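Local coordinates for putative major capsid protein (Cafeteriavirus-dependent mavirus, PDB 6G44) that probably assembles, as a trimer of double jelly-roll subunits, into the capsomers that build the protein shell of a marine virophage, at residues 33-38 against 277-282; 125-130 against 140-145; 359-364 against 368-373. All coordinates share one frame; numbering follows the deposited sequence.

In the fold
The three contacts lie in separate parts of a double jelly-roll subunit, none touching another. Contact 2 (125-130 with 140-145) is central, its centre about 4 Å from that of the chain, where two short helices meet between sheets; glycerol is bound at its edge. Contact 1 (33-38 with 277-282) is peripheral, its centre about 33 Å from that of the chain, and is bordered by both other subunits. Contact 3 (359-364 with 368-373) is a hairpin where a sulfate ion is held jointly with the second subunit. Centres of contacts 1 and 3 are about 51 Å apart; that of contact 2 is about 31 Å from the first and about 30 Å from the third.

Contact 1: 33-38 against 277-282; sequences SRIGIP and LEIGDI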
loop_
_atom_site.group_PDB
_atom_site.type_symbol
_atom_site.label_atom_id
_atom_site.label_comp_id
_atom_site.label_asym_id
_atom_site.label_seq_id
_atom_site.Cartn_x
_atom_site.Cartn_y
_atom_site.Cartn_z
ATOM N N SER C 33 15.130 11.585 24.491
ATOM C CA SER C 33 15.135 10.281 25.139
ATOM C C SER C 33 13.705 9.751 25.023
ATOM O O SER C 33 12.952 10.211 24.155
ATOM C CB SER C 33 15.603 10.364 26.585
ATOM O OG SER C 33 15.667 9.073 27.184
ATOM N N ARG C 34 13.312 8.767 25.829
ATOM C CA ARG C 34 12.025 8.128 25.568
ATOM C C ARG C 34 11.440 7.488 26.809
ATOM O O ARG C 34 12.168 6.927 27.606
ATOM C CB ARG C 34 12.216 7.055 24.492
ATOM C CG ARG C 34 10.922 6.474 23.960
ATOM C CD ARG C 34 11.209 5.437 22.888
ATOM N NE ARG C 34 11.600 6.089 21.642
ATOM C CZ ARG C 34 10.778 6.446 20.648
ATOM N NH1 ARG C 34 9.465 6.199 20.678
ATOM N NH2 ARG C 34 11.283 7.041 19.580
ATOM N N ILE C 35 10.117 7.580 26.923
ATOM C CA ILE C 35 9.351 6.739 27.832
ATOM C C ILE C 35 8.340 6.020 26.956
ATOM O O ILE C 35 8.003 6.494 25.882
ATOM C CB ILE C 35 8.666 7.530 28.971
ATOM C CG1 ILE C 35 7.727 8.612 28.428
ATOM C CG2 ILE C 35 9.710 8.146 29.888
ATOM C CD1 ILE C 35 6.823 9.241 29.474
ATOM N N GLY C 36 7.867 4.860 27.404
ATOM C CA GLY C 36 6.956 4.055 26.586
ATOM C C GLY C 36 6.217 3.050 27.421
ATOM O O GLY C 36 6.518 2.867 28.590
ATOM N N ILE C 37 5.238 2.411 26.806
ATOM C CA ILE C 37 4.435 1.401 27.495
ATOM C C ILE C 37 5.232 0.109 27.481
ATOM O O ILE C 37 5.592 -0.369 26.415
ATOM C CB ILE C 37 3.084 1.240 26.817
ATOM C CG1 ILE C 37 2.318 2.571 26.909
ATOM C CG2 ILE C 37 2.308 0.088 27.471
ATOM C CD1 ILE C 37 0.912 2.554 26.326
ATOM N N PRO C 38 5.551 -0.452 28.650
ATOM C CA PRO C 38 6.418 -1.618 28.671
ATOM C C PRO C 38 5.760 -2.949 28.298
ATOM O O PRO C 38 4.517 -3.074 28.271
ATOM C CB PRO C 38 6.907 -1.685 30.115
ATOM C CG PRO C 38 6.041 -0.801 30.904
ATOM C CD PRO C 38 5.216 0.031 30.009
ATOM N N LEU C 277 7.340 8.036 36.266
ATOM C CA LEU C 277 7.499 9.290 37.019
ATOM C C LEU C 277 7.276 10.538 36.154
ATOM O O LEU C 277 6.657 11.522 36.568
ATOM C CB LEU C 277 8.927 9.392 37.577
ATOM C CG LEU C 277 9.451 8.637 38.785
ATOM C CD1 LEU C 277 10.954 8.899 38.894
ATOM C CD2 LEU C 277 8.725 9.094 40.044
ATOM N N GLU C 278 7.767 10.479 34.924
ATOM C CA GLU C 278 7.823 11.661 34.083
ATOM C C GLU C 278 6.493 12.201 33.586
ATOM O O GLU C 278 6.441 13.322 33.093
ATOM C CB GLU C 278 8.731 11.394 32.890
ATOM C CG GLU C 278 10.163 11.066 33.259
ATOM C CD GLU C 278 10.488 9.585 33.262
ATOM O OE1 GLU C 278 11.632 9.218 32.868
ATOM O OE2 GLU C 278 9.619 8.768 33.660
ATOM N N ILE C 279 5.410 11.433 33.688
ATOM C CA ILE C 279 4.116 11.980 33.256
ATOM C C ILE C 279 3.394 12.730 34.362
ATOM O O ILE C 279 2.330 13.291 34.116
ATOM C CB ILE C 279 3.202 10.924 32.567
ATOM C CG1 ILE C 279 2.793 9.780 33.498
ATOM C CG2 ILE C 279 3.878 10.380 31.312
ATOM C CD1 ILE C 279 1.629 8.976 32.940
ATOM N N GLY C 280 3.964 12.761 35.567
ATOM C CA GLY C 280 3.388 13.549 36.646
ATOM C C GLY C 280 2.040 13.026 37.099
ATOM O O GLY C 280 1.791 11.810 37.087
ATOM N N ASP C 281 1.173 13.952 37.500
ATOM C CA ASP C 281 -0.169 13.616 37.940
ATOM C C ASP C 281 -1.035 13.265 36.729
ATOM O O ASP C 281 -1.075 14.004 35.746
ATOM C CB ASP C 281 -0.794 14.779 38.733
ATOM C CG ASP C 281 -0.063 15.064 40.048
ATOM O OD1 ASP C 281 0.805 14.272 40.472
ATOM O OD2 ASP C 281 -0.378 16.091 40.681
ATOM N N ILE C 282 -1.700 12.120 36.801
ATOM C CA ILE C 282 -2.686 11.731 35.778
ATOM C C ILE C 282 -3.938 12.554 36.069
ATOM O O ILE C 282 -4.341 12.679 37.224
ATOM C CB ILE C 282 -2.981 10.224 35.845
ATOM C CG1 ILE C 282 -1.722 9.445 35.447
ATOM C CG2 ILE C 282 -4.159 9.832 34.944
ATOM C CD1 ILE C 282 -1.832 7.953 35.660
#
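I35 and E278 mark the nearest approach of the two backbones, 8.1 Å between their CA atoms, where the chain leaving the strand end at S33 and R34 passes a single 3-10 turn, 277-279. G280 N bonds to L277 O at 3.1 Å and closes that turn. Side chains alone bridge the gap, and I35 reaches across with both branches. Its CG1 sits between the backbone N and the carbonyl carbon (chi1 58°), which sends CD1 to the CG2 branch of I279 at 3.7 Å, methyl against methyl. A bend at chi2 (99°) turns the E278 carboxylate so that the other branch lies against its flat side: I35 CG2 is 3.7 Å from E278 OE1 and 3.8 Å from E278 OE2.

Both other subunits border this small contact. E278 also packs on L15 of the second subunit and M441 of the third, and I35 on A17 of the second. S33 and R34 pair in parallel with a strand of the second subunit, while S33 OG bonds to A442 O of the third. The loop holding 277-282 leads from strand 258-273 in one sheet to strand 286-305 in another. Here it packs against a strand end at the trimer interface of a double jelly-roll capsid protein, where a sheet continues from one subunit into the next.

Contact 2: 125-130 against 140-145; sequences QLIKLH and ALLSPC
L142 projects from the last turn of helix 136-142 toward I127 and H130 on helix 123-130; the CA atoms of I127 and L142, the nearest pair, are 10.4 Å apart. Followed outward, the leucine starts with CB, which touches neither side chain of the other helix. CG stands anti to the backbone N (chi1 -159°), and this carries the isobutyl group across the gap between the helices. At the fork the branches part. CD1 takes the whole contact: it lies 4.2 Å from I127 CD1 and 4.1 Å from H130 CD2, facing both the end of the isoleucine and the imidazole, which lie next to each other. L142 CD2 stays farther off, 4.7 Å from I127 CD1.

L142 CD1 meets the imidazole at its edge, near the ring plane, so a carbon of the ring rather than its face takes the methyl. ND1 of the ring is hydrogen-bonded to a bound glycerol, probably from the crystallisation liquor, and the H130 and Y213 rings meet in a T-shaped (edge-to-face) stack. These partners would limit the rotation of the imidazole. N104 touches both I127 and L142, which brings helix 102-105 up against the contact.

Just past L142 the chain leaves the helix in an ST turn: S143 OG accepts from C145 N at 3.0 Å, with an N-H...O angle of 161°, and is also bonded to E204 OE1. On its far flank helix 123-130 is packed on two strands, L126 and L129 resting on I293 and L129 also on A336, whereas L142 is tied by backbone bonding to A205. The contact is thus loose helix-helix packing, carried by a single methyl, in the interior between sheets of a double jelly-roll.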
loop_
_atom_site.group_PDB
_atom_site.type_symbol
_atom_site.label_atom_id
_atom_site.label_comp_id
_atom_site.label_asym_id
_atom_site.label_seq_id
_atom_site.Cartn_x
_atom_site.Cartn_y
_atom_site.Cartn_z
ATOM N N GLN C 125 -21.671 -8.716 15.751
ATOM C CA GLN C 125 -22.433 -7.707 14.999
ATOM C C GLN C 125 -21.524 -6.507 14.654
ATOM O O GLN C 125 -21.567 -5.991 13.510
ATOM C CB GLN C 125 -23.657 -7.287 15.835
ATOM C CG GLN C 125 -24.568 -6.253 15.235
ATOM C CD GLN C 125 -25.713 -5.951 16.181
ATOM O OE1 GLN C 125 -25.538 -5.217 17.155
ATOM N NE2 GLN C 125 -26.889 -6.509 15.890
ATOM N N LEU C 126 -20.692 -6.083 15.598
ATOM C CA LEU C 126 -19.803 -4.916 15.452
ATOM C C LEU C 126 -18.780 -5.185 14.351
ATOM O O LEU C 126 -18.609 -4.367 13.445
ATOM C CB LEU C 126 -19.048 -4.567 16.753
ATOM C CG LEU C 126 -19.598 -3.728 17.916
ATOM C CD1 LEU C 126 -18.707 -3.896 19.136
ATOM C CD2 LEU C 126 -19.678 -2.257 17.553
ATOM N N ILE C 127 -18.140 -6.344 14.401
ATOM C CA ILE C 127 -17.058 -6.610 13.449
ATOM C C ILE C 127 -17.624 -6.834 12.073
ATOM O O ILE C 127 -16.921 -6.511 11.098
ATOM C CB ILE C 127 -16.136 -7.765 13.926
ATOM C CG1 ILE C 127 -14.790 -7.784 13.192
ATOM C CG2 ILE C 127 -16.789 -9.113 13.803
ATOM C CD1 ILE C 127 -13.996 -6.500 13.255
ATOM N N LYS C 128 -18.835 -7.369 11.941
ATOM C CA LYS C 128 -19.403 -7.565 10.606
ATOM C C LYS C 128 -19.523 -6.246 9.861
ATOM O O LYS C 128 -19.358 -6.225 8.644
ATOM C CB LYS C 128 -20.771 -8.279 10.639
ATOM C CG LYS C 128 -21.325 -8.666 9.259
ATOM C CD LYS C 128 -22.595 -9.501 9.359
ATOM C CE LYS C 128 -23.109 -9.930 7.982
ATOM N NZ LYS C 128 -24.356 -10.762 8.029
ATOM N N LEU C 129 -19.812 -5.157 10.565
ATOM C CA LEU C 129 -19.847 -3.816 9.965
ATOM C C LEU C 129 -18.466 -3.214 9.861
ATOM O O LEU C 129 -18.073 -2.706 8.805
ATOM C CB LEU C 129 -20.697 -2.854 10.796
ATOM C CG LEU C 129 -22.186 -3.002 10.710
ATOM C CD1 LEU C 129 -22.830 -2.125 11.774
ATOM C CD2 LEU C 129 -22.642 -2.540 9.339
ATOM N N HIS C 130 -17.722 -3.250 10.955
ATOM C CA HIS C 130 -16.452 -2.573 11.093
ATOM C C HIS C 130 -15.441 -3.026 10.054
ATOM O O HIS C 130 -14.614 -2.230 9.575
ATOM C CB HIS C 130 -15.893 -2.803 12.512
ATOM C CG HIS C 130 -14.646 -2.049 12.811
ATOM N ND1 HIS C 130 -14.618 -0.678 12.887
ATOM C CD2 HIS C 130 -13.398 -2.470 13.100
ATOM C CE1 HIS C 130 -13.395 -0.290 13.195
ATOM N NE2 HIS C 130 -12.631 -1.355 13.319
ATOM N N ALA C 140 -5.468 -5.239 10.297
ATOM C CA ALA C 140 -4.410 -6.236 10.422
ATOM C C ALA C 140 -3.789 -6.261 11.808
ATOM O O ALA C 140 -3.264 -7.277 12.211
ATOM C CB ALA C 140 -3.323 -6.036 9.345
ATOM N N LEU C 141 -3.835 -5.143 12.520
ATOM C CA LEU C 141 -3.397 -5.135 13.920
ATOM C C LEU C 141 -4.453 -5.763 14.832
ATOM O O LEU C 141 -4.139 -6.241 15.925
ATOM C CB LEU C 141 -3.091 -3.731 14.395
ATOM C CG LEU C 141 -1.944 -3.013 13.694
ATOM C CD1 LEU C 141 -1.828 -1.596 14.246
ATOM C CD2 LEU C 141 -0.646 -3.756 13.868
ATOM N N LEU C 142 -5.706 -5.719 14.401
ATOM C CA LEU C 142 -6.828 -6.281 15.155
ATOM C C LEU C 142 -6.795 -7.809 15.134
ATOM O O LEU C 142 -6.914 -8.465 16.186
ATOM C CB LEU C 142 -8.134 -5.714 14.594
ATOM C CG LEU C 142 -9.406 -5.720 15.445
ATOM C CD1 LEU C 142 -10.446 -4.810 14.828
ATOM C CD2 LEU C 142 -9.976 -7.120 15.582
ATOM N N SER C 143 -6.629 -8.398 13.952
ATOM C CA SER C 143 -6.655 -9.861 13.805
ATOM C C SER C 143 -5.638 -10.299 12.769
ATOM O O SER C 143 -5.451 -9.581 11.755
ATOM C CB SER C 143 -8.031 -10.309 13.315
ATOM O OG SER C 143 -8.119 -11.701 13.107
ATOM N N PRO C 144 -5.059 -11.499 12.924
ATOM C CA PRO C 144 -4.236 -12.099 11.863
ATOM C C PRO C 144 -5.067 -12.458 10.633
ATOM O O PRO C 144 -4.510 -12.684 9.553
ATOM C CB PRO C 144 -3.634 -13.360 12.515
ATOM C CG PRO C 144 -4.650 -13.697 13.582
ATOM C CD PRO C 144 -5.148 -12.377 14.110
ATOM N N CYS C 145 -6.382 -12.552 10.779
ATOM C CA CYS C 145 -7.253 -12.930 9.667
ATOM C C CYS C 145 -8.098 -11.721 9.315
ATOM O O CYS C 145 -9.302 -11.682 9.610
ATOM C CB CYS C 145 -8.134 -14.095 10.108
ATOM S SG CYS C 145 -7.172 -15.603 10.365
#

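Contact 3: 359-364 against 368-373; sequences LEIKVD and GIFREL. With SO4 (sulfate ion), chain B.
I361 and I369 form the antiparallel hydrogen-bonded pair of a hairpin, their CA atoms 4.8 Å apart. Two backbone bonds hold it: I361 N to I369 O at 2.8 Å, in the carbonyl plane on a lone pair, and I369 N to I361 O at 2.9 Å, tilted 16° from that plane. I369 O also receives a CA-H...O contact from E360 CA at 3.2 Å. G368 and I369 together face I361, a G1 beta bulge, with G368 at positive phi; strand 366-369 is the outermost in this chain of a four-stranded sheet next to 355-363.

Apolar contacts follow the bulge. I361 CB and I369 CB lie 4.1 Å apart. F370 lies alongside I361, its ring CD2 3.8 Å from I361 CG1 and also meeting L359 CD2.

Among charged groups, E360 lays its extended chain across R371, OE1 touching R371 CB at 3.4 Å, but the carboxylate and guanidinium planes stand 82° apart without a salt bridge; R371 NH1 pairs with E372 OE2 instead.

A water accepts from L359 N and lies within bonding distance of F370 O and L373 O. A sulfate, probably from the crystallisation liquor, accepts from F370 N through O3 and from E372 N through O2, each 2.9 Å, and from T41 N of the second subunit.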
loop_
_atom_site.group_PDB
_atom_site.type_symbol
_atom_site.label_atom_id
_atom_site.label_comp_id
_atom_site.label_asym_id
_atom_site.label_seq_id
_atom_site.Cartn_x
_atom_site.Cartn_y
_atom_site.Cartn_z
ATOM N N LEU C 359 -31.860 2.628 -2.972
ATOM C CA LEU C 359 -32.084 3.008 -1.600
ATOM C C LEU C 359 -32.970 4.233 -1.567
ATOM O O LEU C 359 -32.729 5.166 -2.321
ATOM C CB LEU C 359 -30.726 3.294 -0.940
ATOM C CG LEU C 359 -30.662 3.354 0.565
ATOM C CD1 LEU C 359 -31.067 2.033 1.208
ATOM C CD2 LEU C 359 -29.248 3.740 0.978
ATOM N N GLU C 360 -34.003 4.219 -0.726
ATOM C CA GLU C 360 -34.809 5.416 -0.476
ATOM C C GLU C 360 -34.980 5.584 1.028
ATOM O O GLU C 360 -35.354 4.643 1.718
ATOM C CB GLU C 360 -36.169 5.326 -1.182
ATOM C CG GLU C 360 -36.028 5.228 -2.699
ATOM C CD GLU C 360 -37.338 5.349 -3.470
ATOM O OE1 GLU C 360 -37.321 5.002 -4.687
ATOM O OE2 GLU C 360 -38.355 5.792 -2.898
ATOM N N ILE C 361 -34.699 6.798 1.504
ATOM C CA ILE C 361 -34.705 7.137 2.918
ATOM C C ILE C 361 -35.810 8.188 3.183
ATOM O O ILE C 361 -35.936 9.140 2.445
ATOM C CB ILE C 361 -33.369 7.747 3.387
ATOM C CG1 ILE C 361 -32.142 6.951 2.910
ATOM C CG2 ILE C 361 -33.377 7.891 4.916
ATOM C CD1 ILE C 361 -32.053 5.559 3.451
ATOM N N LYS C 362 -36.593 7.965 4.238
ATOM C CA LYS C 362 -37.534 8.975 4.765
ATOM C C LYS C 362 -37.008 9.403 6.123
ATOM O O LYS C 362 -36.686 8.547 6.935
ATOM C CB LYS C 362 -38.918 8.367 4.909
ATOM C CG LYS C 362 -39.905 9.191 5.728
ATOM C CD LYS C 362 -41.278 8.522 5.698
ATOM C CE LYS C 362 -42.328 9.329 6.450
ATOM N NZ LYS C 362 -41.972 9.524 7.890
ATOM N N VAL C 363 -36.901 10.710 6.363
ATOM C CA VAL C 363 -36.611 11.225 7.709
ATOM C C VAL C 363 -37.692 12.249 8.004
ATOM O O VAL C 363 -37.775 13.255 7.307
ATOM C CB VAL C 363 -35.222 11.868 7.849
ATOM C CG1 VAL C 363 -35.023 12.451 9.253
ATOM C CG2 VAL C 363 -34.119 10.856 7.540
ATOM N N ASP C 364 -38.493 11.992 9.039
ATOM C CA ASP C 364 -39.628 12.868 9.395
ATOM C C ASP C 364 -40.517 13.040 8.144
ATOM O O ASP C 364 -40.868 12.030 7.535
ATOM C CB ASP C 364 -39.101 14.171 10.028
ATOM C CG ASP C 364 -38.291 13.927 11.296
ATOM O OD1 ASP C 364 -38.448 12.858 11.913
ATOM O OD2 ASP C 364 -37.518 14.833 11.695
ATOM N N GLY C 368 -38.313 9.783 0.158
ATOM C CA GLY C 368 -37.734 9.404 -1.138
ATOM C C GLY C 368 -36.292 9.835 -1.337
ATOM O O GLY C 368 -35.829 9.941 -2.477
ATOM N N ILE C 369 -35.571 10.069 -0.246
ATOM C CA ILE C 369 -34.207 10.601 -0.378
ATOM C C ILE C 369 -33.322 9.472 -0.940
ATOM O O ILE C 369 -33.407 8.327 -0.485
ATOM C CB ILE C 369 -33.638 11.087 0.962
ATOM C CG1 ILE C 369 -34.564 12.152 1.585
ATOM C CG2 ILE C 369 -32.218 11.644 0.771
ATOM C CD1 ILE C 369 -34.419 12.228 3.089
ATOM N N PHE C 370 -32.492 9.834 -1.917
ATOM C CA PHE C 370 -31.594 8.928 -2.660
ATOM C C PHE C 370 -32.289 8.115 -3.761
ATOM O O PHE C 370 -31.643 7.289 -4.384
ATOM C CB PHE C 370 -30.779 7.963 -1.769
ATOM C CG PHE C 370 -29.873 8.617 -0.753
ATOM C CD1 PHE C 370 -29.329 9.894 -0.923
ATOM C CD2 PHE C 370 -29.510 7.887 0.371
ATOM C CE1 PHE C 370 -28.464 10.431 0.038
ATOM C CE2 PHE C 370 -28.660 8.431 1.320
ATOM C CZ PHE C 370 -28.128 9.687 1.137
ATOM N N ARG C 371 -33.565 8.375 -4.033
ATOM C CA ARG C 371 -34.255 7.636 -5.106
ATOM C C ARG C 371 -33.621 7.780 -6.487
ATOM O O ARG C 371 -33.807 6.897 -7.318
ATOM C CB ARG C 371 -35.741 8.007 -5.183
ATOM C CG ARG C 371 -36.032 9.427 -5.600
ATOM C CD ARG C 371 -37.510 9.765 -5.378
ATOM N NE ARG C 371 -38.360 9.049 -6.326
ATOM C CZ ARG C 371 -38.675 9.460 -7.561
ATOM N NH1 ARG C 371 -38.219 10.612 -8.060
ATOM N NH2 ARG C 371 -39.464 8.702 -8.317
ATOM N N GLU C 372 -32.868 8.851 -6.723
ATOM C CA GLU C 372 -32.212 9.051 -8.017
ATOM C C GLU C 372 -30.825 8.421 -8.101
ATOM O O GLU C 372 -30.143 8.578 -9.112
ATOM C CB GLU C 372 -32.137 10.548 -8.359
ATOM C CG GLU C 372 -33.498 11.270 -8.387
ATOM C CD GLU C 372 -34.501 10.709 -9.411
ATOM O OE1 GLU C 372 -34.099 10.070 -10.418
ATOM O OE2 GLU C 372 -35.725 10.923 -9.193
ATOM N N LEU C 373 -30.388 7.718 -7.039
ATOM C CA LEU C 373 -29.086 7.025 -7.079
ATOM C C LEU C 373 -29.180 5.620 -7.618
ATOM O O LEU C 373 -30.113 4.890 -7.291
ATOM C CB LEU C 373 -28.484 6.933 -5.674
ATOM C CG LEU C 373 -28.190 8.271 -4.997
ATOM C CD1 LEU C 373 -27.453 8.005 -3.686
ATOM C CD2 LEU C 373 -27.410 9.266 -5.879
HETATM S S SO4 B . -32.824 12.318 -4.586
HETATM O O1 SO4 B . -34.280 12.060 -4.787
HETATM O O2 SO4 B . -32.107 11.148 -5.127
HETATM O O3 SO4 B . -32.582 12.473 -3.117
HETATM O O4 SO4 B . -32.453 13.544 -5.326
HETATM O O HOH W 1 -31.794 4.550 -5.102
#